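Local coordinates for phosphoinositol-specific phospholipase C (Pseudomonas sp., PDB 5FYP), which probably cleaves the phosphodiester bond of phosphoinositide lipids in a calcium-dependent manner, at residues 25-30 / 46-51; 50-55 / 67-72; 118-123 / 188-193. All coordinates share one frame; numbering follows the deposited sequence. Where two conformers were deposited one is given.

Interaction 1 of 3, residues 25-30 / 46-51; sequences CHNCYE and TLELDF. With CA (calcium ion), chain I.
Asp50 OD2 receives two hydrogen bonds, one from the phenol of Tyr29, whose OH lies 2.6 Å from Asp50 OD2 and above the carboxylate plane, the other from the calcium-bound water 3. The other oxygen, Asp50 OD1, binds the calcium ion at 2.3 Å, so metal, water and phenol together fix the carboxylate's rotation. Tyr29 reaches it because CG sits between its backbone N and carbonyl carbon (chi1 70°), bringing the ring across to the strand, with Glu48 O at its edge, 3.4 Å from Tyr29 CD2. Glu48, extended beyond CG, bridges similarly: OE2 binds calcium at 2.4 Å, while Glu48 OE1 accepts Asn27 N at 2.9 Å and forms a salt bridge with Arg260. This is the calcium site of the TIM-barrel phospholipase C fold, built where strand 46-52 meets the loop following strand 20-25; the side chain of Asn27 and Asp119 from strand 114-120 complete the protein ligands. His26 NE2 lies 2.9 Å from water 2, which is also bound to calcium. Beneath the loop, the Cys25-Cys28 disulfide rests on the strand backbone, with Cys25 SG 3.6 Å from Leu47 CA, and Cys25 N donates to Thr46 O at 3.1 Å.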
loop_
_atom_site.group_PDB
_atom_site.type_symbol
_atom_site.label_atom_id
_atom_site.label_comp_id
_atom_site.label_asym_id
_atom_site.label_seq_id
_atom_site.Cartn_x
_atom_site.Cartn_y
_atom_site.Cartn_z
ATOM N N CYS A 25 -6.283 7.418 2.361
ATOM C CA CYS A 25 -7.666 7.056 2.584
ATOM C C CYS A 25 -7.755 5.804 3.451
ATOM O O CYS A 25 -6.803 5.097 3.597
ATOM C CB CYS A 25 -8.406 6.831 1.267
ATOM S SG CYS A 25 -8.320 5.163 0.634
ATOM N N HIS A 26 -8.940 5.540 3.978
ATOM C CA HIS A 26 -9.263 4.271 4.587
ATOM C C HIS A 26 -10.489 3.711 3.850
ATOM O O HIS A 26 -11.574 4.299 3.915
ATOM C CB HIS A 26 -9.527 4.416 6.078
ATOM C CG HIS A 26 -9.645 3.109 6.806
ATOM N ND1 HIS A 26 -9.700 3.065 8.170
ATOM C CD2 HIS A 26 -9.700 1.821 6.389
ATOM C CE1 HIS A 26 -9.814 1.806 8.560
ATOM N NE2 HIS A 26 -9.825 1.036 7.503
ATOM N N ASN A 27 -10.307 2.626 3.103
ATOM C CA ASN A 27 -11.418 1.974 2.410
ATOM C C ASN A 27 -12.140 2.896 1.433
ATOM O O ASN A 27 -13.369 2.803 1.248
ATOM C CB ASN A 27 -12.403 1.341 3.362
ATOM C CG ASN A 27 -11.855 0.107 4.051
ATOM O OD1 ASN A 27 -10.741 -0.350 3.801
ATOM N ND2 ASN A 27 -12.596 -0.360 4.970
ATOM N N CYS A 28 -11.392 3.748 0.722
ATOM C CA CYS A 28 -12.034 4.728 -0.161
ATOM C C CYS A 28 -12.654 4.217 -1.438
ATOM O O CYS A 28 -13.209 5.004 -2.198
ATOM C CB CYS A 28 -11.119 5.885 -0.488
ATOM S SG CYS A 28 -9.544 5.429 -1.204
ATOM N N TYR A 29 -12.568 2.912 -1.658
ATOM C CA TYR A 29 -13.370 2.247 -2.685
ATOM C C TYR A 29 -14.858 2.157 -2.333
ATOM O O TYR A 29 -15.688 1.858 -3.197
ATOM C CB TYR A 29 -12.813 0.818 -2.914
ATOM C CG TYR A 29 -13.069 -0.102 -1.756
ATOM C CD1 TYR A 29 -14.291 -0.754 -1.634
ATOM C CD2 TYR A 29 -12.166 -0.243 -0.716
ATOM C CE1 TYR A 29 -14.576 -1.516 -0.515
ATOM C CE2 TYR A 29 -12.455 -0.995 0.397
ATOM C CZ TYR A 29 -13.684 -1.622 0.491
ATOM O OH TYR A 29 -14.027 -2.339 1.619
ATOM N N GLU A 30 -15.211 2.359 -1.080
ATOM C CA GLU A 30 -16.608 2.312 -0.679
ATOM C C GLU A 30 -17.338 3.573 -1.130
ATOM O O GLU A 30 -16.842 4.699 -1.006
ATOM C CB GLU A 30 -16.781 2.124 0.821
ATOM C CG GLU A 30 -16.213 0.838 1.360
ATOM C CD GLU A 30 -16.590 0.603 2.803
ATOM O OE1 GLU A 30 -17.810 0.562 3.065
ATOM O OE2 GLU A 30 -15.698 0.469 3.651
ATOM N N THR A 46 -2.524 8.137 -1.719
ATOM C CA THR A 46 -2.511 6.782 -1.125
ATOM C C THR A 46 -3.934 6.337 -0.957
ATOM O O THR A 46 -4.718 6.979 -0.234
ATOM C CB THR A 46 -1.706 6.770 0.179
ATOM O OG1 THR A 46 -0.344 7.122 -0.108
ATOM C CG2 THR A 46 -1.697 5.372 0.797
ATOM N N LEU A 47 -4.259 5.217 -1.609
ATOM C CA LEU A 47 -5.633 4.675 -1.726
ATOM C C LEU A 47 -5.675 3.264 -1.206
ATOM O O LEU A 47 -4.659 2.721 -0.774
ATOM C CB LEU A 47 -6.097 4.693 -3.213
ATOM C CG LEU A 47 -6.466 6.067 -3.822
ATOM C CD1 LEU A 47 -5.480 7.188 -3.810
ATOM C CD2 LEU A 47 -6.999 5.822 -5.208
ATOM N N GLU A 48 -6.865 2.662 -1.174
ATOM C CA GLU A 48 -7.046 1.329 -0.578
ATOM C C GLU A 48 -8.148 0.588 -1.316
ATOM O O GLU A 48 -9.182 1.164 -1.631
ATOM C CB GLU A 48 -7.388 1.419 0.909
ATOM C CG GLU A 48 -7.548 0.073 1.600
ATOM C CD GLU A 48 -7.631 0.157 3.108
ATOM O OE1 GLU A 48 -7.861 1.260 3.634
ATOM O OE2 GLU A 48 -7.478 -0.914 3.764
ATOM N N LEU A 49 -7.917 -0.707 -1.518
ATOM C CA LEU A 49 -8.869 -1.640 -2.089
ATOM C C LEU A 49 -8.929 -2.877 -1.221
ATOM O O LEU A 49 -7.897 -3.496 -0.981
ATOM C CB LEU A 49 -8.464 -2.037 -3.524
ATOM C CG LEU A 49 -8.558 -0.920 -4.541
ATOM C CD1 LEU A 49 -7.719 -1.181 -5.765
ATOM C CD2 LEU A 49 -10.016 -0.659 -4.915
ATOM N N ASP A 50 -10.143 -3.294 -0.817
ATOM C CA ASP A 50 -10.338 -4.584 -0.156
ATOM C C ASP A 50 -10.744 -5.594 -1.218
ATOM O O ASP A 50 -11.718 -5.350 -1.958
ATOM C CB ASP A 50 -11.458 -4.511 0.889
ATOM C CG ASP A 50 -11.109 -3.681 2.117
ATOM O OD1 ASP A 50 -9.956 -3.285 2.284
ATOM O OD2 ASP A 50 -12.042 -3.428 2.921
ATOM N N PHE A 51 -10.030 -6.729 -1.291
ATOM C CA PHE A 51 -10.291 -7.640 -2.404
ATOM C C PHE A 51 -10.501 -9.067 -1.948
ATOM O O PHE A 51 -9.823 -9.590 -1.057
ATOM C CB PHE A 51 -9.228 -7.497 -3.506
ATOM C CG PHE A 51 -7.863 -8.051 -3.178
ATOM C CD1 PHE A 51 -6.920 -7.347 -2.428
ATOM C CD2 PHE A 51 -7.471 -9.279 -3.701
ATOM C CE1 PHE A 51 -5.656 -7.857 -2.194
ATOM C CE2 PHE A 51 -6.203 -9.778 -3.491
ATOM C CZ PHE A 51 -5.299 -9.080 -2.734
HETATM CA CA CA I . -9.374 -2.275 4.285
HETATM O O HOH W 1 -4.536 3.918 2.242
HETATM O O HOH W 2 -9.128 -1.627 6.586
HETATM O O HOH W 3 -11.199 -3.299 5.499
#

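Interaction 2 of 3, residues 50-55 / 67-72; sequences DFWDQR and FVRHNP. With CA (calcium ion), chain I.
Arg69 spreads its guanidinium over the indole of Trp52, the two planes 24° apart and their centres 4.0 Å from each other, in a stacked cation-pi contact that lies chiefly on the five-membered ring. End-on, Arg69 NH1 and NH2 both donate to Gln54 O, each at 2.9 Å and with that oxygen close to the guanidinium plane. Arg55 O faces the other side of the group, above its centre, so the cation is sandwiched between the indole and a carbonyl. NH2 also bonds to Pro72 O, and Gly79 O takes a further bond from NH1. With CG between the backbone N and the carbonyl carbon (chi1 66°) and the chain extended to NE, Arg69 runs across the indole rather than alongside it. Trp52 is itself fixed at its edge: Trp52 NE1 donates to Arg69 O at 2.9 Å, from above the plane of that carbonyl. On the face that carries the guanidinium, Pro72 CA makes a CH-pi contact 3.9 Å from the centroid of the six-membered ring.

Further along, Arg55 CA sits over the face of the Phe67 ring, while CE2 of that ring points at a face of the Arg55 guanidinium, the planes 77° apart. An antiparallel strand pair holds both aromatic residues in place, with Trp52 N to Phe67 O at 2.9 Å and Phe67 N to Trp52 O at 2.8 Å. Toward the calcium ion, His70 presents its ring edge to Asp50, His70 CD2 lying 3.6 Å from Asp50 OD2, the oxygen that also accepts the Tyr29 hydroxyl. On the sheet face opposite Trp52 and Phe67, Phe51 and Val68 pack against Leu94 of helix 94-107, and strand 46-52 lies between the edge strand 67-68 and strand 114-120.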
loop_
_atom_site.group_PDB
_atom_site.type_symbol
_atom_site.label_atom_id
_atom_site.label_comp_id
_atom_site.label_asym_id
_atom_site.label_seq_id
_atom_site.Cartn_x
_atom_site.Cartn_y
_atom_site.Cartn_z
ATOM N N ASP A 50 -10.143 -3.294 -0.817
ATOM C CA ASP A 50 -10.338 -4.584 -0.156
ATOM C C ASP A 50 -10.744 -5.594 -1.218
ATOM O O ASP A 50 -11.718 -5.350 -1.958
ATOM C CB ASP A 50 -11.458 -4.511 0.889
ATOM C CG ASP A 50 -11.109 -3.681 2.117
ATOM O OD1 ASP A 50 -9.956 -3.285 2.284
ATOM O OD2 ASP A 50 -12.042 -3.428 2.921
ATOM N N PHE A 51 -10.030 -6.729 -1.291
ATOM C CA PHE A 51 -10.291 -7.640 -2.404
ATOM C C PHE A 51 -10.501 -9.067 -1.948
ATOM O O PHE A 51 -9.823 -9.590 -1.057
ATOM C CB PHE A 51 -9.228 -7.497 -3.506
ATOM C CG PHE A 51 -7.863 -8.051 -3.178
ATOM C CD1 PHE A 51 -6.920 -7.347 -2.428
ATOM C CD2 PHE A 51 -7.471 -9.279 -3.701
ATOM C CE1 PHE A 51 -5.656 -7.857 -2.194
ATOM C CE2 PHE A 51 -6.203 -9.778 -3.491
ATOM C CZ PHE A 51 -5.299 -9.080 -2.734
ATOM N N TRP A 52 -11.481 -9.679 -2.598
ATOM C CA TRP A 52 -12.033 -11.004 -2.256
ATOM C C TRP A 52 -11.857 -11.931 -3.427
ATOM O O TRP A 52 -12.006 -11.545 -4.598
ATOM C CB TRP A 52 -13.529 -10.863 -1.926
ATOM C CG TRP A 52 -13.814 -10.024 -0.712
ATOM C CD1 TRP A 52 -13.810 -8.669 -0.619
ATOM C CD2 TRP A 52 -14.089 -10.510 0.604
ATOM N NE1 TRP A 52 -14.055 -8.292 0.676
ATOM C CE2 TRP A 52 -14.237 -9.398 1.445
ATOM C CE3 TRP A 52 -14.217 -11.783 1.150
ATOM C CZ2 TRP A 52 -14.489 -9.521 2.810
ATOM C CZ3 TRP A 52 -14.468 -11.907 2.503
ATOM C CH2 TRP A 52 -14.594 -10.781 3.317
ATOM N N ASP A 53 -11.570 -13.192 -3.125
ATOM C CA ASP A 53 -11.515 -14.220 -4.160
ATOM C C ASP A 53 -12.903 -14.605 -4.670
ATOM O O ASP A 53 -13.104 -14.899 -5.841
ATOM C CB ASP A 53 -10.838 -15.475 -3.600
ATOM C CG ASP A 53 -9.330 -15.342 -3.529
ATOM O OD1 ASP A 53 -8.831 -14.324 -3.001
ATOM O OD2 ASP A 53 -8.636 -16.228 -4.085
ATOM N N GLN A 54 -13.860 -14.666 -3.743
ATOM C CA GLN A 54 -15.194 -15.219 -4.017
ATOM C C GLN A 54 -16.244 -14.095 -4.057
ATOM O O GLN A 54 -16.030 -13.012 -3.524
ATOM C CB GLN A 54 -15.578 -16.229 -2.928
ATOM C CG GLN A 54 -14.609 -17.340 -2.647
ATOM C CD GLN A 54 -14.533 -18.311 -3.766
ATOM O OE1 GLN A 54 -15.434 -18.394 -4.609
ATOM N NE2 GLN A 54 -13.430 -19.015 -3.829
ATOM N N ARG A 55 -17.384 -14.381 -4.674
ATOM C CA ARG A 55 -18.509 -13.430 -4.747
ATOM C C ARG A 55 -19.140 -13.246 -3.388
ATOM O O ARG A 55 -19.590 -12.152 -3.046
ATOM C CB ARG A 55 -19.538 -13.943 -5.762
ATOM C CG ARG A 55 -20.736 -13.017 -5.979
ATOM C CD ARG A 55 -21.681 -13.545 -7.053
ATOM N NE ARG A 55 -21.053 -13.424 -8.372
ATOM C CZ ARG A 55 -20.839 -12.284 -9.072
ATOM N NH1 ARG A 55 -21.217 -11.074 -8.611
ATOM N NH2 ARG A 55 -20.236 -12.354 -10.274
ATOM N N PHE A 67 -12.818 -9.738 -6.621
ATOM C CA PHE A 67 -13.894 -8.780 -6.375
ATOM C C PHE A 67 -13.401 -7.694 -5.429
ATOM O O PHE A 67 -12.478 -7.934 -4.633
ATOM C CB PHE A 67 -15.070 -9.463 -5.711
ATOM C CG PHE A 67 -15.721 -10.523 -6.532
ATOM C CD1 PHE A 67 -15.269 -11.845 -6.477
ATOM C CD2 PHE A 67 -16.816 -10.244 -7.338
ATOM C CE1 PHE A 67 -15.891 -12.843 -7.211
ATOM C CE2 PHE A 67 -17.444 -11.227 -8.079
ATOM C CZ PHE A 67 -16.996 -12.524 -8.005
ATOM N N VAL A 68 -14.063 -6.535 -5.444
ATOM C CA VAL A 68 -13.778 -5.462 -4.489
ATOM C C VAL A 68 -15.076 -5.097 -3.778
ATOM O O VAL A 68 -16.041 -4.648 -4.404
ATOM C CB VAL A 68 -13.128 -4.246 -5.153
ATOM C CG1 VAL A 68 -13.074 -3.048 -4.221
ATOM C CG2 VAL A 68 -11.736 -4.596 -5.660
ATOM N N ARG A 69 -15.050 -5.263 -2.454
ATOM C CA ARG A 69 -16.175 -4.944 -1.568
ATOM C C ARG A 69 -15.675 -4.983 -0.134
ATOM O O ARG A 69 -14.587 -5.532 0.133
ATOM C CB ARG A 69 -17.327 -5.933 -1.726
ATOM C CG ARG A 69 -16.986 -7.346 -1.276
ATOM C CD ARG A 69 -18.205 -8.247 -1.363
ATOM N NE ARG A 69 -17.898 -9.611 -0.908
ATOM C CZ ARG A 69 -17.296 -10.525 -1.644
ATOM N NH1 ARG A 69 -17.028 -10.304 -2.927
ATOM N NH2 ARG A 69 -16.941 -11.699 -1.084
ATOM N N HIS A 70 -16.495 -4.488 0.784
ATOM C CA HIS A 70 -16.120 -4.493 2.180
ATOM C C HIS A 70 -16.481 -5.792 2.910
ATOM O O HIS A 70 -15.641 -6.364 3.600
ATOM C CB HIS A 70 -16.747 -3.307 2.892
ATOM C CG HIS A 70 -16.283 -3.125 4.309
ATOM N ND1 HIS A 70 -17.111 -3.267 5.384
ATOM C CD2 HIS A 70 -15.059 -2.900 4.822
ATOM C CE1 HIS A 70 -16.442 -3.060 6.502
ATOM N NE2 HIS A 70 -15.189 -2.850 6.189
ATOM N N ASN A 71 -17.721 -6.217 2.767
ATOM C CA ASN A 71 -18.225 -7.319 3.573
ATOM C C ASN A 71 -18.110 -8.675 2.893
ATOM O O ASN A 71 -17.977 -8.735 1.694
ATOM C CB ASN A 71 -19.670 -7.045 3.951
ATOM C CG ASN A 71 -19.819 -5.774 4.774
ATOM O OD1 ASN A 71 -20.557 -4.878 4.410
ATOM N ND2 ASN A 71 -19.032 -5.657 5.835
ATOM N N PRO A 72 -18.135 -9.775 3.677
ATOM C CA PRO A 72 -18.023 -11.101 3.057
ATOM C C PRO A 72 -19.080 -11.404 2.029
ATOM O O PRO A 72 -18.792 -12.082 1.053
ATOM C CB PRO A 72 -18.163 -12.079 4.230
ATOM C CG PRO A 72 -17.935 -11.305 5.464
ATOM C CD PRO A 72 -18.045 -9.828 5.142
HETATM CA CA CA I . -9.374 -2.275 4.285
HETATM O O HOH W 3 -11.199 -3.299 5.499
HETATM O O HOH W 2 -9.128 -1.627 6.586
#

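Interaction 3 of 3, residues 118-123 / 188-193; sequences LDKKQG and LNHSEN. With CA (calcium ion), chain I.
His190 lays its imidazole against the backbone carbonyl of Lys120, with CD2 3.1 Å from Lys120 O and 3.9 Å from Lys120 CB. Next to it in the ring, NE2 makes a weak bond to Gln122 O, while His190 ND1, across the ring, accepts Glu192 N at 2.9 Å almost exactly in the ring plane. Water 4, above the centre of one face, donates to Lys120 O and accepts from Ser191 N. Replacing His190 by a leucine would probably leave Glu192 N without this acceptor and Gln122 O without one of its donors, letting the loop after the strand shift against residues 120-123. Residues 121-123 are braced by Lys120, which bends at its last torsion so that NZ bonds to Gln122 O and Gly123 O and forms a salt bridge with Asp53. All this follows directly on two neighbouring parallel strands of the TIM barrel: Asn189 N donates to Leu118 O at 2.9 Å with an angle of 174°, and Lys120 N to Asn189 O. Leu118 and Leu188 share one face of the sheet, where Leu188 packs on helix 193-203. From the other face Asp119 sends OD2 to the calcium ion at 2.4 Å. Asp119 OD2 also takes a salt bridge from Lys121 NZ at 3.0 Å, which arrives from above the carboxylate plane and would probably offset some of the negative charge gathered round the metal; Lys121 NZ also donates to calcium-bound water 3.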
loop_
_atom_site.group_PDB
_atom_site.type_symbol
_atom_site.label_atom_id
_atom_site.label_comp_id
_atom_site.label_asym_id
_atom_site.label_seq_id
_atom_site.Cartn_x
_atom_site.Cartn_y
_atom_site.Cartn_z
ATOM N N LEU A 118 -3.567 -2.851 -0.893
ATOM C CA LEU A 118 -4.373 -3.967 -1.363
ATOM C C LEU A 118 -4.611 -4.874 -0.164
ATOM O O LEU A 118 -3.731 -5.646 0.223
ATOM C CB LEU A 118 -3.685 -4.658 -2.528
ATOM C CG LEU A 118 -3.311 -3.725 -3.691
ATOM C CD1 LEU A 118 -2.543 -4.497 -4.744
ATOM C CD2 LEU A 118 -4.508 -3.035 -4.285
ATOM N N ASP A 119 -5.793 -4.731 0.431
ATOM C CA ASP A 119 -6.146 -5.393 1.675
ATOM C C ASP A 119 -6.895 -6.688 1.323
ATOM O O ASP A 119 -8.057 -6.691 0.937
ATOM C CB ASP A 119 -6.986 -4.462 2.531
ATOM C CG ASP A 119 -7.213 -4.935 3.945
ATOM O OD1 ASP A 119 -6.582 -5.944 4.337
ATOM O OD2 ASP A 119 -8.023 -4.258 4.664
ATOM N N LYS A 120 -6.137 -7.791 1.355
ATOM C CA LYS A 120 -6.613 -9.080 0.925
ATOM C C LYS A 120 -7.504 -9.692 2.007
ATOM O O LYS A 120 -7.114 -9.739 3.153
ATOM C CB LYS A 120 -5.430 -10.007 0.650
ATOM C CG LYS A 120 -5.848 -11.296 -0.037
ATOM C CD LYS A 120 -4.677 -12.194 -0.405
ATOM C CE LYS A 120 -4.935 -13.160 -1.513
ATOM N NZ LYS A 120 -6.269 -13.788 -1.546
ATOM N N LYS A 121 -8.673 -10.200 1.607
ATOM C CA LYS A 121 -9.689 -10.647 2.574
ATOM C C LYS A 121 -9.866 -12.152 2.694
ATOM O O LYS A 121 -10.471 -12.605 3.662
ATOM C CB LYS A 121 -11.020 -9.962 2.276
ATOM C CG LYS A 121 -10.952 -8.447 2.457
ATOM C CD LYS A 121 -10.703 -8.016 3.888
ATOM C CE LYS A 121 -10.547 -6.521 4.027
ATOM N NZ LYS A 121 -10.261 -6.121 5.429
ATOM N N GLN A 122 -9.329 -12.931 1.755
ATOM C CA GLN A 122 -9.389 -14.401 1.785
ATOM C C GLN A 122 -7.971 -14.931 1.549
ATOM O O GLN A 122 -7.024 -14.177 1.362
ATOM C CB GLN A 122 -10.399 -14.919 0.766
ATOM C CG GLN A 122 -11.811 -14.501 1.140
ATOM C CD GLN A 122 -12.864 -14.906 0.162
ATOM O OE1 GLN A 122 -12.815 -14.546 -1.005
ATOM N NE2 GLN A 122 -13.884 -15.581 0.667
ATOM N N GLY A 123 -7.824 -16.253 1.593
ATOM C CA GLY A 123 -6.528 -16.870 1.355
ATOM C C GLY A 123 -6.138 -16.948 -0.099
ATOM O O GLY A 123 -6.920 -16.568 -0.979
ATOM N N LEU A 188 0.618 -5.091 0.067
ATOM C CA LEU A 188 -0.279 -6.176 0.483
ATOM C C LEU A 188 -0.506 -6.114 1.993
ATOM O O LEU A 188 0.446 -6.062 2.779
ATOM C CB LEU A 188 0.329 -7.522 0.114
ATOM C CG LEU A 188 -0.549 -8.739 0.365
ATOM C CD1 LEU A 188 -1.807 -8.708 -0.508
ATOM C CD2 LEU A 188 0.237 -10.008 0.138
ATOM N N ASN A 189 -1.785 -6.122 2.380
ATOM C CA ASN A 189 -2.189 -6.306 3.769
ATOM C C ASN A 189 -3.079 -7.551 3.846
ATOM O O ASN A 189 -3.700 -7.951 2.848
ATOM C CB ASN A 189 -2.953 -5.096 4.338
ATOM C CG ASN A 189 -2.141 -3.830 4.498
ATOM O OD1 ASN A 189 -0.891 -3.770 4.397
ATOM N ND2 ASN A 189 -2.829 -2.807 4.807
ATOM N N HIS A 190 -3.210 -8.084 5.053
ATOM C CA HIS A 190 -4.137 -9.170 5.375
ATOM C C HIS A 190 -4.236 -9.207 6.893
ATOM O O HIS A 190 -3.322 -8.763 7.572
ATOM C CB HIS A 190 -3.611 -10.519 4.805
ATOM C CG HIS A 190 -4.595 -11.653 4.842
ATOM N ND1 HIS A 190 -4.890 -12.352 5.983
ATOM C CD2 HIS A 190 -5.363 -12.182 3.861
ATOM C CE1 HIS A 190 -5.804 -13.247 5.712
ATOM N NE2 HIS A 190 -6.123 -13.161 4.429
ATOM N N SER A 191 -5.317 -9.735 7.430
ATOM C CA SER A 191 -5.384 -9.883 8.891
ATOM C C SER A 191 -4.329 -10.843 9.438
ATOM O O SER A 191 -3.924 -10.724 10.595
ATOM C CB SER A 191 -6.775 -10.331 9.316
ATOM O OG SER A 191 -7.036 -11.654 8.933
ATOM N N GLU A 192 -3.895 -11.783 8.611
ATOM C CA GLU A 192 -2.936 -12.838 9.005
ATOM C C GLU A 192 -1.629 -12.656 8.258
ATOM O O GLU A 192 -1.585 -12.777 7.026
ATOM C CB GLU A 192 -3.494 -14.212 8.674
ATOM C CG GLU A 192 -4.796 -14.532 9.348
ATOM C CD GLU A 192 -5.461 -15.757 8.756
ATOM O OE1 GLU A 192 -4.774 -16.677 8.327
ATOM O OE2 GLU A 192 -6.685 -15.828 8.779
ATOM N N ASN A 193 -0.563 -12.419 9.017
ATOM C CA ASN A 193 0.742 -12.287 8.374
ATOM C C ASN A 193 1.144 -13.540 7.605
ATOM O O ASN A 193 1.974 -13.441 6.687
ATOM C CB ASN A 193 1.804 -11.940 9.407
ATOM C CG ASN A 193 1.663 -10.540 9.973
ATOM O OD1 ASN A 193 1.006 -9.690 9.380
ATOM N ND2 ASN A 193 2.304 -10.294 11.098
HETATM CA CA CA I . -9.374 -2.275 4.285
HETATM O O HOH W 4 -7.657 -10.185 5.817
HETATM O O HOH W 5 -9.322 -12.256 6.421
HETATM O O HOH W 3 -11.199 -3.299 5.499
HETATM O O HOH W 2 -9.128 -1.627 6.586
#

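Overall arrangement
From the N terminus, the chain leaves strand 20-25, and interaction 1 closes a loop of 15 intervening residues without helix or strand by returning to strand 46-52, linking the sheet that holds strand 20-25 to the one that holds strand 46-52. Interaction 2 starts where that strand ends, sharing Asp50 and Phe51 with interaction 1, and closes an 11-residue loop through the edge strand 67-68. Interaction 3 comes later in series, joining strands 114-120 and 184-189 across 64 residues that include three helices. Backbone bonding between strands 46-52 and 114-120 joins the strand segments 46-51, 50-52, 67-68, 118-120 and 188-189 in one sheet, and all three contacts meet at the calcium ion.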